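Local coordinates for penicillin-binding protein A (Mycobacterium tuberculosis, PDB 3UN7) that probably catalyses the D,D-transpeptidation that cross-links cell-wall peptidoglycan, binds penicillin and is probably needed to regulate cell length, at residues T194-T199 against S252-F257; G141-L146 against P336-S341. All blocks are in the same frame, centred on the assembly; numbering follows the deposited sequence.

Contact 1 of 2, residues T194-T199 against S252-F257; sequences TFKVIT and SCNTAF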
# COMPACT_ATOMS: atom_id res chain seq x y z
N THR A 194 13.63 -0.81 -1.55
CA THR A 194 12.89 0.16 -0.73
C THR A 194 13.20 -0.00 0.77
O THR A 194 13.11 0.96 1.55
CB THR A 194 11.34 0.10 -0.93
OG1 THR A 194 10.85 -1.23 -0.72
CG2 THR A 194 10.92 0.61 -2.32
N PHE A 195 13.58 -1.22 1.15
CA PHE A 195 13.88 -1.55 2.55
C PHE A 195 15.16 -0.91 3.07
O PHE A 195 15.37 -0.82 4.28
CB PHE A 195 13.93 -3.07 2.77
CG PHE A 195 13.61 -3.47 4.18
CD1 PHE A 195 12.35 -3.23 4.72
CD2 PHE A 195 14.57 -4.06 4.99
CE1 PHE A 195 12.05 -3.60 6.02
CE2 PHE A 195 14.28 -4.41 6.30
CZ PHE A 195 13.01 -4.19 6.81
N LYS A 196 16.01 -0.42 2.16
CA LYS A 196 17.19 0.36 2.55
C LYS A 196 16.79 1.61 3.34
O LYS A 196 17.61 2.21 4.03
CB LYS A 196 18.04 0.72 1.33
CG LYS A 196 18.52 -0.48 0.54
CD LYS A 196 19.15 -0.05 -0.79
CE LYS A 196 19.68 -1.24 -1.56
NZ LYS A 196 19.97 -0.88 -2.98
N VAL A 197 15.53 2.00 3.25
CA VAL A 197 15.01 3.07 4.10
C VAL A 197 15.06 2.61 5.57
O VAL A 197 15.46 3.37 6.45
CB VAL A 197 13.57 3.47 3.71
CG1 VAL A 197 12.96 4.40 4.75
CG2 VAL A 197 13.55 4.12 2.31
N ILE A 198 14.68 1.36 5.83
CA ILE A 198 14.69 0.83 7.19
C ILE A 198 16.12 0.58 7.66
O ILE A 198 16.47 0.93 8.80
CB ILE A 198 13.82 -0.45 7.30
CG1 ILE A 198 12.36 -0.17 6.89
CG2 ILE A 198 13.89 -1.05 8.70
CD1 ILE A 198 11.72 1.06 7.54
N THR A 199 16.94 0.01 6.79
CA THR A 199 18.34 -0.24 7.12
C THR A 199 19.03 1.08 7.49
O THR A 199 19.76 1.15 8.48
CB THR A 199 19.09 -0.94 5.96
OG1 THR A 199 18.39 -2.13 5.58
CG2 THR A 199 20.55 -1.28 6.34
N SER A 252 21.55 3.96 -4.38
CA SER A 252 20.98 2.67 -3.97
C SER A 252 21.93 1.49 -4.21
O SER A 252 21.55 0.46 -4.80
CB SER A 252 19.61 2.44 -4.64
OG SER A 252 18.90 1.41 -3.96
N CYS A 253 23.17 1.63 -3.74
CA CYS A 253 24.21 0.64 -4.01
C CYS A 253 24.07 -0.52 -3.04
O CYS A 253 24.19 -0.33 -1.84
CB CYS A 253 25.59 1.27 -3.90
SG CYS A 253 25.87 2.62 -5.08
N ASN A 254 23.81 -1.72 -3.56
CA ASN A 254 23.55 -2.89 -2.72
C ASN A 254 24.64 -3.26 -1.71
O ASN A 254 24.35 -3.58 -0.56
CB ASN A 254 23.26 -4.12 -3.58
CG ASN A 254 21.89 -4.07 -4.22
OD1 ASN A 254 20.96 -3.43 -3.71
ND2 ASN A 254 21.75 -4.75 -5.36
N THR A 255 25.89 -3.27 -2.17
CA THR A 255 26.97 -3.79 -1.34
C THR A 255 27.24 -2.92 -0.10
O THR A 255 27.55 -3.43 0.98
CB THR A 255 28.25 -4.04 -2.17
OG1 THR A 255 28.69 -2.81 -2.74
CG2 THR A 255 27.97 -5.04 -3.29
N ALA A 256 27.08 -1.61 -0.28
CA ALA A 256 27.15 -0.65 0.82
C ALA A 256 26.09 -0.90 1.89
O ALA A 256 26.37 -0.75 3.08
CB ALA A 256 27.03 0.77 0.28
N PHE A 257 24.87 -1.28 1.50
CA PHE A 257 23.83 -1.59 2.48
C PHE A 257 23.95 -2.99 3.10
O PHE A 257 23.55 -3.20 4.24
CB PHE A 257 22.45 -1.28 1.92
CG PHE A 257 22.18 0.19 1.86
CD1 PHE A 257 21.71 0.85 2.99
CD2 PHE A 257 22.51 0.93 0.73
CE1 PHE A 257 21.50 2.22 2.97
CE2 PHE A 257 22.30 2.30 0.70
CZ PHE A 257 21.80 2.95 1.83
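The extended side chain of K196 reaches from helix 196-205 to the turn that leads into helix 254-264 and delivers its NZ into three hydrogen bonds on S252 and N254. K196 NZ lies 2.7 Å from S252 OG and 2.8 Å from the backbone S252 O. The third acceptor, N254 OD1, is also 2.8 Å from K196 NZ. The S252 carbonyl is approached from above its plane (68° out), whereas the N254 amide is met more squarely, with NZ tilted only 30° from the plane. S252 can offer both oxygens to one nitrogen because OG sits beside its own carbonyl carbon, chi1 -163°. Although the first bond of N254's side chain leaves the lysine behind, the amide end turns back, and ND2, bonded to E230 O, helps fix which way the group faces. S252 OG has a second partner in K395 NZ. In the penicillin-binding protein fold K196 is the lysine of the SxxK motif that begins at S193, the probable acylated serine; S252-C253-N254 is the SxN motif, and K395 opens the KTG motif, so the contact ties together conserved elements of the active site. S252, with positive phi, is the C' residue of a Schellman motif ending helix 245-251. It is followed directly by C253, the N-cap of helix 254-264, which is held by a disulfide to C237. The lysine's aliphatic part passes over one face of the F257 ring in a CH-pi contact, CB standing 4.1 Å from the F257 ring centroid, while CD of K196 rests 3.8 Å from CD2 of F257. At the edge of that ring comes T199 CG2, 4.1 Å from F257 CD1; the same threonine's OG1 is satisfied by S307 O.

Contact 2 of 2, residues G141-L146 against P336-S341; sequences GKILAL and PYLVGS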
# COMPACT_ATOMS: atom_id res chain seq x y z
N GLY A 141 -3.51 9.73 8.55
CA GLY A 141 -3.74 8.30 8.30
C GLY A 141 -4.89 7.94 7.37
O GLY A 141 -5.17 6.76 7.14
N LYS A 142 -5.57 8.94 6.81
CA LYS A 142 -6.60 8.68 5.81
C LYS A 142 -6.04 7.88 4.66
O LYS A 142 -4.97 8.21 4.14
CB LYS A 142 -7.15 9.98 5.24
CG LYS A 142 -8.19 10.62 6.06
CD LYS A 142 -8.84 11.73 5.25
CE LYS A 142 -9.32 12.83 6.16
NZ LYS A 142 -9.99 13.92 5.40
N ILE A 143 -6.77 6.83 4.27
CA ILE A 143 -6.39 6.03 3.09
C ILE A 143 -7.09 6.70 1.91
O ILE A 143 -8.31 6.71 1.83
CB ILE A 143 -6.77 4.51 3.24
CG1 ILE A 143 -5.89 3.86 4.33
CG2 ILE A 143 -6.62 3.75 1.91
CD1 ILE A 143 -6.37 2.47 4.76
N LEU A 144 -6.29 7.32 1.03
CA LEU A 144 -6.81 8.14 -0.06
C LEU A 144 -6.97 7.34 -1.35
O LEU A 144 -7.74 7.71 -2.23
CB LEU A 144 -5.91 9.37 -0.28
CG LEU A 144 -5.61 10.26 0.93
CD1 LEU A 144 -4.51 11.29 0.60
CD2 LEU A 144 -6.86 10.98 1.42
N ALA A 145 -6.24 6.23 -1.45
CA ALA A 145 -6.41 5.32 -2.55
C ALA A 145 -5.95 3.96 -2.11
O ALA A 145 -4.98 3.83 -1.34
CB ALA A 145 -5.61 5.78 -3.80
N LEU A 146 -6.66 2.96 -2.60
CA LEU A 146 -6.36 1.57 -2.36
C LEU A 146 -6.66 0.86 -3.67
O LEU A 146 -7.81 0.54 -3.96
CB LEU A 146 -7.24 1.04 -1.22
CG LEU A 146 -6.79 -0.22 -0.48
CD1 LEU A 146 -5.51 0.06 0.33
CD2 LEU A 146 -7.93 -0.69 0.46
N PRO A 336 -3.79 4.07 10.03
CA PRO A 336 -4.48 4.25 8.76
C PRO A 336 -5.94 3.85 8.88
O PRO A 336 -6.30 2.89 9.58
CB PRO A 336 -3.73 3.32 7.79
CG PRO A 336 -2.97 2.39 8.62
CD PRO A 336 -2.89 2.90 10.04
N TYR A 337 -6.79 4.62 8.22
CA TYR A 337 -8.21 4.28 8.24
C TYR A 337 -8.84 4.60 6.91
O TYR A 337 -8.40 5.52 6.23
CB TYR A 337 -8.93 5.00 9.39
CG TYR A 337 -8.99 6.51 9.32
CD1 TYR A 337 -10.15 7.16 8.88
CD2 TYR A 337 -7.92 7.31 9.76
CE1 TYR A 337 -10.24 8.54 8.85
CE2 TYR A 337 -8.00 8.70 9.72
CZ TYR A 337 -9.17 9.31 9.26
OH TYR A 337 -9.29 10.67 9.21
N LEU A 338 -9.89 3.82 6.59
CA LEU A 338 -10.59 3.87 5.31
C LEU A 338 -11.98 4.47 5.46
O LEU A 338 -12.58 4.90 4.47
CB LEU A 338 -10.74 2.45 4.76
CG LEU A 338 -11.36 2.22 3.39
CD1 LEU A 338 -10.58 3.02 2.36
CD2 LEU A 338 -11.28 0.70 3.07
N VAL A 339 -12.51 4.45 6.68
CA VAL A 339 -13.87 4.94 6.91
C VAL A 339 -13.83 6.23 7.73
O VAL A 339 -13.43 6.21 8.88
CB VAL A 339 -14.77 3.88 7.56
CG1 VAL A 339 -16.20 4.45 7.82
CG2 VAL A 339 -14.89 2.66 6.61
N GLY A 340 -14.24 7.33 7.11
CA GLY A 340 -14.26 8.64 7.79
C GLY A 340 -15.47 8.84 8.67
O GLY A 340 -15.37 9.43 9.76
N SER A 341 -16.63 8.40 8.21
CA SER A 341 -17.83 8.51 9.02
C SER A 341 -18.93 7.53 8.62
O SER A 341 -18.96 7.02 7.51
CB SER A 341 -18.37 9.95 9.03
OG SER A 341 -18.69 10.41 7.74
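K142 and Y337 form a solitary parallel beta bridge, a single rung between two chain segments that lead into strands of different sheets. Its two backbone bonds are Y337 N to G141 O and I143 N to Y337 O, each 2.9 Å. G141 O also receives a CA-H...O contact from P336 CA at 3.1 Å. Y337 CG lies between its backbone N and carbonyl carbon, chi1 65°, which brings the ring alongside K142: one face looks at K142 CA, and the two side chains run the same way, CG of K142 coming 3.3 Å from Y337 OH. That hydroxyl has a weak hydrogen bond to R355 NE. The segments run on into strand 143-149, at the edge of the five-stranded antiparallel sheet of the transpeptidase fold, and into strand 339-343 of the mixed sheet that includes strands from the N-terminal part of the chain. T108 OG1 lies within hydrogen-bonding range of both I143 O and Y337 O, which must share its one proton. I143 uses both branches: its CD1 packs on P336 CB, and its CG2 lies 4.1 Å from L338 CD1. L146 CD2 reaches L338 CD2 more loosely, at 4.5 Å.

The two contacts lie on opposite sides of the chain's centre, with their own centres about 30 Å apart and nearest atoms about 15 Å apart, so they do not touch. In sequence, contact 1 falls wholly between the two halves of contact 2. Contact 1 belongs to the active site: the side chain of K196 is about 4 Å from that of S193, which by similarity carries the acyl-ester intermediate. Contact 2 lies well away from the active site; its centre is about 12 Å from the centre of the chain, against about 20 Å for the centre of contact 1. Contact 1 joins the SxxK helix to the SxN turn, while contact 2 joins the edge of the five-stranded sheet to the mixed sheet.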